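Local coordinates for SPbeta prophage-derived uncharacterized protein YomS (Bacillus subtilis, PDB 6I5O) that is of unknown function but belongs to a prophage lytic cassette and assembles from five copies of an all-beta chain, at residues I12-F20 / V110-S118; E32-V43 / Y88-V99. All coordinates share one frame; numbering follows the deposited sequence. Where two conformers were deposited one is given.

Interaction 1: I12-F20 / V110-S118; sequences IPDKTSFTF and VTVKGIVVS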
loop_
_atom_site.group_PDB
_atom_site.type_symbol
_atom_site.label_atom_id
_atom_site.label_comp_id
_atom_site.label_asym_id
_atom_site.label_seq_id
_atom_site.Cartn_x
_atom_site.Cartn_y
_atom_site.Cartn_z
ATOM N N ILE A 12 -0.058 -5.986 -16.065
ATOM C CA ILE A 12 -1.196 -6.674 -15.436
ATOM C C ILE A 12 -0.632 -7.810 -14.583
ATOM O O ILE A 12 0.464 -8.311 -14.843
ATOM C CB ILE A 12 -2.143 -7.231 -16.516
ATOM C CG1 ILE A 12 -1.476 -8.304 -17.381
ATOM C CG2 ILE A 12 -2.692 -6.087 -17.366
ATOM C CD1 ILE A 12 -2.447 -9.052 -18.303
ATOM N N PRO A 13 -1.368 -8.185 -13.536
ATOM C CA PRO A 13 -0.914 -9.289 -12.688
ATOM C C PRO A 13 -1.150 -10.620 -13.363
ATOM O O PRO A 13 -2.026 -10.773 -14.217
ATOM C CB PRO A 13 -1.823 -9.195 -11.469
ATOM C CG PRO A 13 -3.080 -8.561 -12.007
ATOM C CD PRO A 13 -2.631 -7.608 -13.053
ATOM N N ASP A 14 -0.422 -11.616 -12.870
ATOM C CA ASP A 14 -0.792 -13.042 -13.023
ATOM C C ASP A 14 -1.865 -13.345 -11.998
ATOM O O ASP A 14 -1.719 -12.888 -10.881
ATOM C CB ASP A 14 0.446 -13.927 -12.885
ATOM C CG ASP A 14 0.184 -15.358 -13.315
ATOM O OD1 ASP A 14 -0.582 -15.565 -14.276
ATOM O OD2 ASP A 14 0.771 -16.267 -12.678
ATOM N N LYS A 15 -2.820 -14.196 -12.349
ATOM C CA LYS A 15 -3.799 -14.689 -11.368
ATOM C C LYS A 15 -4.051 -16.163 -11.633
ATOM O O LYS A 15 -3.978 -16.610 -12.810
ATOM C CB LYS A 15 -5.140 -13.961 -11.459
ATOM C CG LYS A 15 -5.037 -12.451 -11.245
ATOM C CD LYS A 15 -6.432 -11.815 -11.222
ATOM C CE LYS A 15 -6.444 -10.334 -11.011
ATOM N NZ LYS A 15 -7.835 -9.819 -11.011
ATOM N N THR A 16 -4.384 -16.878 -10.585
ATOM C CA THR A 16 -4.966 -18.239 -10.754
ATOM C C THR A 16 -5.939 -18.474 -9.619
ATOM O O THR A 16 -6.042 -17.736 -8.662
ATOM C CB THR A 16 -3.855 -19.286 -10.928
ATOM O OG1 THR A 16 -4.515 -20.423 -11.539
ATOM C CG2 THR A 16 -3.182 -19.612 -9.627
ATOM N N SER A 17 -6.684 -19.574 -9.767
ATOM C CA SER A 17 -7.684 -20.039 -8.790
ATOM C C SER A 17 -7.162 -21.311 -8.137
ATOM O O SER A 17 -6.306 -21.998 -8.718
ATOM C CB SER A 17 -9.007 -20.259 -9.456
ATOM O OG SER A 17 -9.486 -19.055 -10.037
ATOM N N PHE A 18 -7.584 -21.557 -6.912
ATOM C CA PHE A 18 -7.183 -22.776 -6.183
ATOM C C PHE A 18 -8.331 -23.206 -5.293
ATOM O O PHE A 18 -8.934 -22.395 -4.587
ATOM C CB PHE A 18 -5.918 -22.543 -5.352
ATOM C CG PHE A 18 -5.389 -23.810 -4.757
ATOM C CD1 PHE A 18 -4.683 -24.725 -5.540
ATOM C CD2 PHE A 18 -5.548 -24.066 -3.408
ATOM C CE1 PHE A 18 -4.216 -25.900 -4.990
ATOM C CE2 PHE A 18 -5.048 -25.251 -2.857
ATOM C CZ PHE A 18 -4.358 -26.113 -3.638
ATOM N N THR A 19 -8.594 -24.505 -5.301
ATOM C CA THR A 19 -9.578 -25.081 -4.370
ATOM C C THR A 19 -8.886 -25.683 -3.157
ATOM O O THR A 19 -8.180 -26.684 -3.289
ATOM C CB THR A 19 -10.459 -26.103 -5.098
ATOM O OG1 THR A 19 -11.194 -25.371 -6.081
ATOM C CG2 THR A 19 -11.418 -26.783 -4.148
ATOM N N PHE A 20 -9.159 -25.147 -1.979
ATOM C CA PHE A 20 -8.671 -25.720 -0.707
ATOM C C PHE A 20 -9.585 -26.867 -0.287
ATOM O O PHE A 20 -9.100 -27.910 0.175
ATOM C CB PHE A 20 -8.553 -24.654 0.362
ATOM C CG PHE A 20 -7.598 -23.537 0.024
ATOM C CD1 PHE A 20 -6.254 -23.668 0.257
ATOM C CD2 PHE A 20 -8.045 -22.371 -0.599
ATOM C CE1 PHE A 20 -5.379 -22.639 -0.038
ATOM C CE2 PHE A 20 -7.167 -21.323 -0.865
ATOM C CZ PHE A 20 -5.829 -21.491 -0.624
ATOM N N VAL A 110 -19.066 -27.200 3.203
ATOM C CA VAL A 110 -18.366 -25.902 3.124
ATOM C C VAL A 110 -17.327 -26.021 2.027
ATOM O O VAL A 110 -16.577 -27.013 1.966
ATOM C CB VAL A 110 -17.798 -25.474 4.494
ATOM C CG1 VAL A 110 -16.720 -26.403 4.996
ATOM C CG2 VAL A 110 -17.287 -24.031 4.446
ATOM N N THR A 111 -17.299 -25.003 1.180
ATOM C CA THR A 111 -16.322 -24.879 0.075
ATOM C C THR A 111 -15.357 -23.747 0.432
ATOM O O THR A 111 -15.787 -22.711 0.980
ATOM C CB THR A 111 -17.066 -24.759 -1.255
ATOM O OG1 THR A 111 -17.633 -26.031 -1.601
ATOM C CG2 THR A 111 -16.182 -24.284 -2.364
ATOM N N VAL A 112 -14.098 -23.944 0.106
ATOM C CA VAL A 112 -13.049 -22.907 0.389
ATOM C C VAL A 112 -12.227 -22.804 -0.873
ATOM O O VAL A 112 -11.503 -23.757 -1.183
ATOM C CB VAL A 112 -12.209 -23.240 1.628
ATOM C CG1 VAL A 112 -11.243 -22.120 1.919
ATOM C CG2 VAL A 112 -13.084 -23.514 2.840
ATOM N N LYS A 113 -12.292 -21.648 -1.544
ATOM C CA LYS A 113 -11.653 -21.478 -2.854
ATOM C C LYS A 113 -10.977 -20.142 -2.880
ATOM O O LYS A 113 -11.474 -19.224 -2.253
ATOM C CB LYS A 113 -12.649 -21.598 -4.002
ATOM C CG LYS A 113 -13.303 -22.959 -4.133
ATOM C CD LYS A 113 -14.275 -23.092 -5.241
ATOM C CE LYS A 113 -14.689 -24.523 -5.449
ATOM N NZ LYS A 113 -15.759 -24.627 -6.477
ATOM N N GLY A 114 -9.834 -20.025 -3.534
ATOM C CA GLY A 114 -9.151 -18.722 -3.570
ATOM C C GLY A 114 -8.798 -18.295 -4.953
ATOM O O GLY A 114 -8.770 -19.081 -5.903
ATOM N N ILE A 115 -8.560 -17.002 -5.047
ATOM C CA ILE A 115 -7.918 -16.379 -6.225
ATOM C C ILE A 115 -6.644 -15.719 -5.681
ATOM O O ILE A 115 -6.671 -14.990 -4.691
ATOM C CB ILE A 115 -8.828 -15.347 -6.905
ATOM C CG1 ILE A 115 -10.022 -16.060 -7.514
ATOM C CG2 ILE A 115 -8.060 -14.554 -7.947
ATOM C CD1 ILE A 115 -11.128 -15.132 -8.002
ATOM N N VAL A 116 -5.554 -15.971 -6.400
ATOM C CA VAL A 116 -4.213 -15.459 -6.023
ATOM C C VAL A 116 -3.783 -14.510 -7.108
ATOM O O VAL A 116 -4.124 -14.692 -8.299
ATOM C CB VAL A 116 -3.181 -16.567 -5.744
ATOM C CG1 VAL A 116 -3.532 -17.272 -4.449
ATOM C CG2 VAL A 116 -3.023 -17.466 -6.927
ATOM N N VAL A 117 -2.987 -13.505 -6.711
ATOM C CA VAL A 117 -2.599 -12.386 -7.584
ATOM C C VAL A 117 -1.122 -12.110 -7.367
ATOM O O VAL A 117 -0.662 -12.057 -6.191
ATOM C CB VAL A 117 -3.442 -11.151 -7.256
ATOM C CG1 VAL A 117 -3.162 -10.022 -8.193
ATOM C CG2 VAL A 117 -4.940 -11.482 -7.223
ATOM N N SER A 118 -0.392 -11.888 -8.449
ATOM C CA SER A 118 1.044 -11.533 -8.403
ATOM C C SER A 118 1.255 -10.028 -8.326
ATOM O O SER A 118 0.311 -9.229 -8.235
ATOM C CB SER A 118 1.779 -12.127 -9.551
ATOM O OG SER A 118 1.488 -11.421 -10.787
#
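P13 lays its ring alongside V117, both side chains pointing the same way, with P13 CB 3.6 Å from V117 CG1. At D14 the two segments are tied twice, just beyond the ladder: S118 N donates to D14 O, and D14 N donates to S118 OG at 2.8 Å. The S118 hydroxyl reaches that N-H because its chi1 of 74° puts OG between its own backbone N and carbonyl carbon; OG also bonds T11 O of a neighbouring subunit, while the D14 carboxylate turns to H37. K15 runs its CG past V117 CG2, and its extended chain carries NZ on to the carbonyls of G36, F38 and A94 of another neighbouring subunit. T16 and V116 form a hydrogen-bonded pair whose V116 N to T16 O bond is nearly straight (171°). Their CG2 methyls, side by side, meet at 3.5 Å, closer than usual van der Waals contact. S17 and I115 make a non-hydrogen-bonded pair, with S17 CA near G114 O. F18 pairs with G114, and G114 N approaches F18 O to 2.7 Å. T19 OG1 lies against the aliphatic chain of K113. The F20 ring presents its edge to V112 O and receives F18 CD2 over the centre of one face, 3.6 Å above the plane, while F20 N bonds V112 O at 2.8 Å; F20 CE2 comes to 4.0 Å from G114 N, where no side chain obstructs it. With axes 4.7 Å apart and directions differing by 162°, 15-19 and 110-117 make a regular antiparallel beta ladder, joining the N- and C-terminal strands of an all-beta fold.

Interaction 2: E32-V43 / Y88-V99; sequences EFVVGHFRELTV and YWDFDIAGLFKV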
loop_
_atom_site.group_PDB
_atom_site.type_symbol
_atom_site.label_atom_id
_atom_site.label_comp_id
_atom_site.label_asym_id
_atom_site.label_seq_id
_atom_site.Cartn_x
_atom_site.Cartn_y
_atom_site.Cartn_z
ATOM N N GLU A 32 -3.146 -27.812 0.206
ATOM C CA GLU A 32 -2.241 -26.688 0.529
ATOM C C GLU A 32 -1.831 -26.002 -0.754
ATOM O O GLU A 32 -1.526 -26.663 -1.780
ATOM C CB GLU A 32 -0.967 -27.215 1.195
ATOM C CG GLU A 32 -1.227 -27.823 2.561
ATOM C CD GLU A 32 0.027 -28.383 3.206
ATOM O OE1 GLU A 32 0.803 -29.009 2.533
ATOM O OE2 GLU A 32 0.198 -28.204 4.353
ATOM N N PHE A 33 -1.790 -24.681 -0.723
ATOM C CA PHE A 33 -1.398 -23.887 -1.906
ATOM C C PHE A 33 0.064 -23.500 -1.750
ATOM O O PHE A 33 0.400 -22.874 -0.742
ATOM C CB PHE A 33 -2.269 -22.665 -2.069
ATOM C CG PHE A 33 -1.899 -21.854 -3.269
ATOM C CD1 PHE A 33 -2.193 -22.323 -4.526
ATOM C CD2 PHE A 33 -1.258 -20.617 -3.156
ATOM C CE1 PHE A 33 -1.840 -21.592 -5.659
ATOM C CE2 PHE A 33 -0.931 -19.901 -4.309
ATOM C CZ PHE A 33 -1.187 -20.432 -5.550
ATOM N N VAL A 34 0.850 -23.853 -2.737
ATOM C CA VAL A 34 2.249 -23.400 -2.861
ATOM C C VAL A 34 2.230 -21.995 -3.431
ATOM O O VAL A 34 1.797 -21.787 -4.583
ATOM C CB VAL A 34 3.070 -24.350 -3.707
ATOM C CG1 VAL A 34 4.483 -23.843 -3.973
ATOM C CG2 VAL A 34 3.086 -25.731 -3.067
ATOM N N VAL A 35 2.692 -21.014 -2.651
ATOM C CA VAL A 35 2.565 -19.592 -3.024
ATOM C C VAL A 35 3.293 -19.294 -4.319
ATOM O O VAL A 35 2.776 -18.498 -5.111
ATOM C CB VAL A 35 3.039 -18.760 -1.830
ATOM C CG1 VAL A 35 3.133 -17.287 -2.266
ATOM C CG2 VAL A 35 2.085 -18.905 -0.642
ATOM N N GLY A 36 4.481 -19.854 -4.534
ATOM C CA GLY A 36 5.187 -19.615 -5.786
ATOM C C GLY A 36 5.483 -18.132 -5.988
ATOM O O GLY A 36 6.131 -17.559 -5.078
ATOM N N HIS A 37 5.063 -17.577 -7.114
ATOM C CA HIS A 37 5.358 -16.170 -7.407
ATOM C C HIS A 37 4.257 -15.237 -6.969
ATOM O O HIS A 37 4.346 -14.037 -7.296
ATOM C CB HIS A 37 5.762 -16.005 -8.863
ATOM C CG HIS A 37 4.703 -16.299 -9.861
ATOM N ND1 HIS A 37 5.011 -16.982 -11.011
ATOM C CD2 HIS A 37 3.395 -15.935 -9.913
ATOM C CE1 HIS A 37 3.930 -17.020 -11.774
ATOM N NE2 HIS A 37 2.907 -16.419 -11.097
ATOM N N PHE A 38 3.219 -15.666 -6.279
ATOM C CA PHE A 38 2.068 -14.813 -5.975
ATOM C C PHE A 38 2.341 -13.955 -4.746
ATOM O O PHE A 38 3.244 -14.200 -3.932
ATOM C CB PHE A 38 0.817 -15.679 -5.841
ATOM C CG PHE A 38 0.405 -16.265 -7.166
ATOM C CD1 PHE A 38 -0.198 -15.485 -8.139
ATOM C CD2 PHE A 38 0.634 -17.598 -7.473
ATOM C CE1 PHE A 38 -0.483 -16.010 -9.383
ATOM C CE2 PHE A 38 0.358 -18.119 -8.731
ATOM C CZ PHE A 38 -0.280 -17.340 -9.663
ATOM N N ARG A 39 1.563 -12.877 -4.657
ATOM C CA ARG A 39 1.696 -11.906 -3.545
ATOM C C ARG A 39 0.478 -11.864 -2.641
ATOM O O ARG A 39 0.638 -11.593 -1.450
ATOM C CB ARG A 39 1.912 -10.477 -4.063
ATOM C CG ARG A 39 3.156 -10.232 -4.914
ATOM C CD ARG A 39 3.056 -8.795 -5.489
ATOM N NE ARG A 39 4.091 -8.388 -6.414
ATOM C CZ ARG A 39 5.220 -7.812 -6.030
ATOM N NH1 ARG A 39 5.507 -7.754 -4.757
ATOM N NH2 ARG A 39 6.092 -7.341 -6.898
ATOM N N GLU A 40 -0.712 -12.013 -3.198
ATOM C CA GLU A 40 -1.966 -11.800 -2.453
ATOM C C GLU A 40 -2.902 -12.987 -2.707
ATOM O O GLU A 40 -2.876 -13.569 -3.771
ATOM C CB GLU A 40 -2.663 -10.493 -2.908
ATOM C CG GLU A 40 -1.822 -9.236 -2.755
ATOM C CD GLU A 40 -2.465 -7.994 -3.358
ATOM O OE1 GLU A 40 -2.970 -8.004 -4.583
ATOM O OE2 GLU A 40 -2.339 -6.980 -2.622
ATOM N N LEU A 41 -3.752 -13.246 -1.724
ATOM C CA LEU A 41 -4.809 -14.272 -1.816
ATOM C C LEU A 41 -6.107 -13.709 -1.287
ATOM O O LEU A 41 -6.118 -13.077 -0.243
ATOM C CB LEU A 41 -4.393 -15.442 -0.933
ATOM C CG LEU A 41 -5.415 -16.524 -0.628
ATOM C CD1 LEU A 41 -5.843 -17.305 -1.824
ATOM C CD2 LEU A 41 -4.872 -17.477 0.412
ATOM N N THR A 42 -7.176 -14.035 -1.996
ATOM C CA THR A 42 -8.532 -13.803 -1.480
ATOM C C THR A 42 -9.235 -15.149 -1.438
ATOM O O THR A 42 -9.380 -15.793 -2.486
ATOM C CB THR A 42 -9.301 -12.819 -2.361
ATOM O OG1 THR A 42 -8.605 -11.564 -2.380
ATOM C CG2 THR A 42 -10.704 -12.571 -1.837
ATOM N N VAL A 43 -9.675 -15.548 -0.263
ATOM C CA VAL A 43 -10.396 -16.831 -0.042
ATOM C C VAL A 43 -11.882 -16.547 0.082
ATOM O O VAL A 43 -12.272 -15.634 0.811
ATOM C CB VAL A 43 -9.893 -17.493 1.252
ATOM C CG1 VAL A 43 -10.648 -18.763 1.543
ATOM C CG2 VAL A 43 -8.435 -17.827 1.123
ATOM N N TYR A 88 -15.442 -13.308 2.105
ATOM C CA TYR A 88 -14.122 -13.203 1.470
ATOM C C TYR A 88 -13.111 -12.735 2.522
ATOM O O TYR A 88 -13.380 -11.750 3.260
ATOM C CB TYR A 88 -14.145 -12.187 0.334
ATOM C CG TYR A 88 -14.903 -12.661 -0.885
ATOM C CD1 TYR A 88 -14.312 -13.396 -1.901
ATOM C CD2 TYR A 88 -16.202 -12.248 -1.052
ATOM C CE1 TYR A 88 -15.007 -13.780 -3.040
ATOM C CE2 TYR A 88 -16.909 -12.619 -2.187
ATOM C CZ TYR A 88 -16.335 -13.374 -3.170
ATOM O OH TYR A 88 -17.055 -13.695 -4.291
ATOM N N TRP A 89 -11.929 -13.349 2.495
ATOM C CA TRP A 89 -10.819 -12.939 3.375
ATOM C C TRP A 89 -9.584 -12.711 2.520
ATOM O O TRP A 89 -9.206 -13.576 1.700
ATOM C CB TRP A 89 -10.537 -14.021 4.405
ATOM C CG TRP A 89 -11.577 -14.141 5.447
ATOM C CD1 TRP A 89 -12.717 -14.897 5.386
ATOM C CD2 TRP A 89 -11.597 -13.496 6.721
ATOM N NE1 TRP A 89 -13.450 -14.724 6.531
ATOM C CE2 TRP A 89 -12.780 -13.868 7.359
ATOM C CE3 TRP A 89 -10.715 -12.617 7.379
ATOM C CZ2 TRP A 89 -13.106 -13.445 8.645
ATOM C CZ3 TRP A 89 -11.043 -12.170 8.635
ATOM C CH2 TRP A 89 -12.207 -12.618 9.273
ATOM N N ASP A 90 -8.926 -11.583 2.747
ATOM C CA ASP A 90 -7.727 -11.150 1.998
ATOM C C ASP A 90 -6.463 -11.371 2.827
ATOM O O ASP A 90 -6.449 -11.036 4.022
ATOM C CB ASP A 90 -7.806 -9.681 1.660
ATOM C CG ASP A 90 -8.707 -9.311 0.540
ATOM O OD1 ASP A 90 -9.142 -10.229 -0.217
ATOM O OD2 ASP A 90 -9.062 -8.099 0.526
ATOM N N PHE A 91 -5.441 -11.880 2.162
ATOM C CA PHE A 91 -4.164 -12.204 2.832
ATOM C C PHE A 91 -3.006 -11.727 1.996
ATOM O O PHE A 91 -3.022 -11.818 0.777
ATOM C CB PHE A 91 -3.992 -13.710 3.027
ATOM C CG PHE A 91 -5.090 -14.364 3.806
ATOM C CD1 PHE A 91 -6.255 -14.789 3.205
ATOM C CD2 PHE A 91 -4.978 -14.467 5.188
ATOM C CE1 PHE A 91 -7.259 -15.354 3.946
ATOM C CE2 PHE A 91 -5.986 -15.045 5.937
ATOM C CZ PHE A 91 -7.124 -15.465 5.310
ATOM N N ASP A 92 -1.986 -11.236 2.687
ATOM C CA ASP A 92 -0.670 -10.942 2.087
ATOM C C ASP A 92 0.203 -12.176 2.283
ATOM O O ASP A 92 0.507 -12.535 3.432
ATOM C CB ASP A 92 -0.038 -9.708 2.704
ATOM C CG ASP A 92 1.377 -9.425 2.220
ATOM O OD1 ASP A 92 1.955 -10.120 1.312
ATOM O OD2 ASP A 92 1.952 -8.445 2.763
ATOM N N ILE A 93 0.499 -12.850 1.180
ATOM C CA ILE A 93 1.144 -14.182 1.236
ATOM C C ILE A 93 2.515 -14.199 0.582
ATOM O O ILE A 93 3.117 -15.272 0.487
ATOM C CB ILE A 93 0.230 -15.229 0.575
ATOM C CG1 ILE A 93 0.054 -14.983 -0.939
ATOM C CG2 ILE A 93 -1.096 -15.365 1.304
ATOM C CD1 ILE A 93 -0.555 -16.113 -1.698
ATOM N N ALA A 94 3.050 -13.064 0.164
ATOM C CA ALA A 94 4.216 -13.053 -0.712
ATOM C C ALA A 94 5.414 -13.763 -0.111
ATOM O O ALA A 94 6.207 -14.327 -0.873
ATOM C CB ALA A 94 4.600 -11.651 -1.093
ATOM N N GLY A 95 5.576 -13.649 1.211
ATOM C CA GLY A 95 6.739 -14.232 1.888
ATOM C C GLY A 95 6.502 -15.580 2.524
ATOM O O GLY A 95 7.311 -15.976 3.407
ATOM N N LEU A 96 5.452 -16.272 2.118
ATOM C CA LEU A 96 5.073 -17.561 2.737
ATOM C C LEU A 96 5.349 -18.680 1.753
ATOM O O LEU A 96 5.212 -18.494 0.553
ATOM C CB LEU A 96 3.595 -17.594 3.080
ATOM C CG LEU A 96 3.111 -16.489 4.002
ATOM C CD1 LEU A 96 1.610 -16.625 4.211
ATOM C CD2 LEU A 96 3.844 -16.536 5.359
ATOM N N PHE A 97 5.705 -19.879 2.232
ATOM C CA PHE A 97 5.859 -21.044 1.359
ATOM C C PHE A 97 4.489 -21.610 0.934
ATOM O O PHE A 97 4.211 -21.752 -0.255
ATOM C CB PHE A 97 6.666 -22.101 2.074
ATOM C CG PHE A 97 6.714 -23.410 1.324
ATOM C CD1 PHE A 97 7.255 -23.464 0.057
ATOM C CD2 PHE A 97 6.276 -24.584 1.941
ATOM C CE1 PHE A 97 7.277 -24.696 -0.619
ATOM C CE2 PHE A 97 6.420 -25.807 1.303
ATOM C CZ PHE A 97 6.852 -25.831 0.011
ATOM N N LYS A 98 3.630 -21.868 1.912
ATOM C CA LYS A 98 2.311 -22.495 1.661
ATOM C C LYS A 98 1.266 -21.813 2.516
ATOM O O LYS A 98 1.575 -21.255 3.566
ATOM C CB LYS A 98 2.301 -23.962 2.040
ATOM C CG LYS A 98 2.821 -24.906 0.974
ATOM C CD LYS A 98 2.850 -26.324 1.485
ATOM C CE LYS A 98 2.906 -27.344 0.373
ATOM N NZ LYS A 98 2.900 -28.715 0.925
ATOM N N VAL A 99 0.025 -21.914 2.041
ATOM C CA VAL A 99 -1.132 -21.546 2.891
ATOM C C VAL A 99 -2.121 -22.710 2.903
ATOM O O VAL A 99 -2.184 -23.495 1.930
ATOM C CB VAL A 99 -1.770 -20.215 2.435
ATOM C CG1 VAL A 99 -0.843 -19.038 2.663
ATOM C CG2 VAL A 99 -2.217 -20.256 1.013
HETATM O O HOH W 1 6.016 -21.064 -2.418
#
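Two short antiparallel ladders, separated by a turn in each segment, make up this contact: F33-V34 with K98-V99, and E40-V43 with Y88-D92, the latter strands running at 164°. In the longer ladder T42 and D90 form a non-hydrogen-bonded pair with parallel side chains, and T42 OG1 donates to D90 OD1 at 2.6 Å, 37° out of the carboxylate plane; D90 OD2 salt-bridges K73. With chi1 at -61°, T42 OG1 sits beside its backbone N, near D90, leaving CG2 3.7 Å from Y88 CD1. On the F33, L41, F91 and V99 face, L41 CD2 touches V99 CG2 (3.9 Å) and F91 CD1 (4.1 Å). R39 and E40 form a classic beta bulge against V117, just where R39 O accepts I93 N from above its carbonyl plane. Beyond the bulge, I93 CD1 packs on V35 CG1 (3.9 Å) and L41 CB, bringing the type I turn I93-L96 against the type II' turn V35-F38. F97 O accepts V35 N, and a water bridges that same oxygen to G36 N. In the shorter ladder F33 and V99 exchange backbone bonds, while K98 CE passes V34 CG2 at 3.8 Å and K98 NZ forms a salt bridge with E32 OE1 (2.7 Å).

How the interactions relate
Interaction 2 is nested along the chain inside the loop that interaction 1 closes, and their centres lie 9 Å apart. They share one sheet: strand 110-117 of interaction 1 sits between 8-19 on one side and 40-46 of interaction 2 on the other, while 40-46 goes on to 87-92. A probable hydrogen bond from R39 N to V117 O (2.8 Å) backs the seam; near the same end D14 OD2 and H37 NE2 make another (2.7 Å), and farther along the strand V112 CG1 packs tightly on V43 CG1 (3.4 Å). Both contacts also touch neighbouring subunits, K15 of one copy reaching the turns of interaction 2 in the next, so this region links the five-chain assembly.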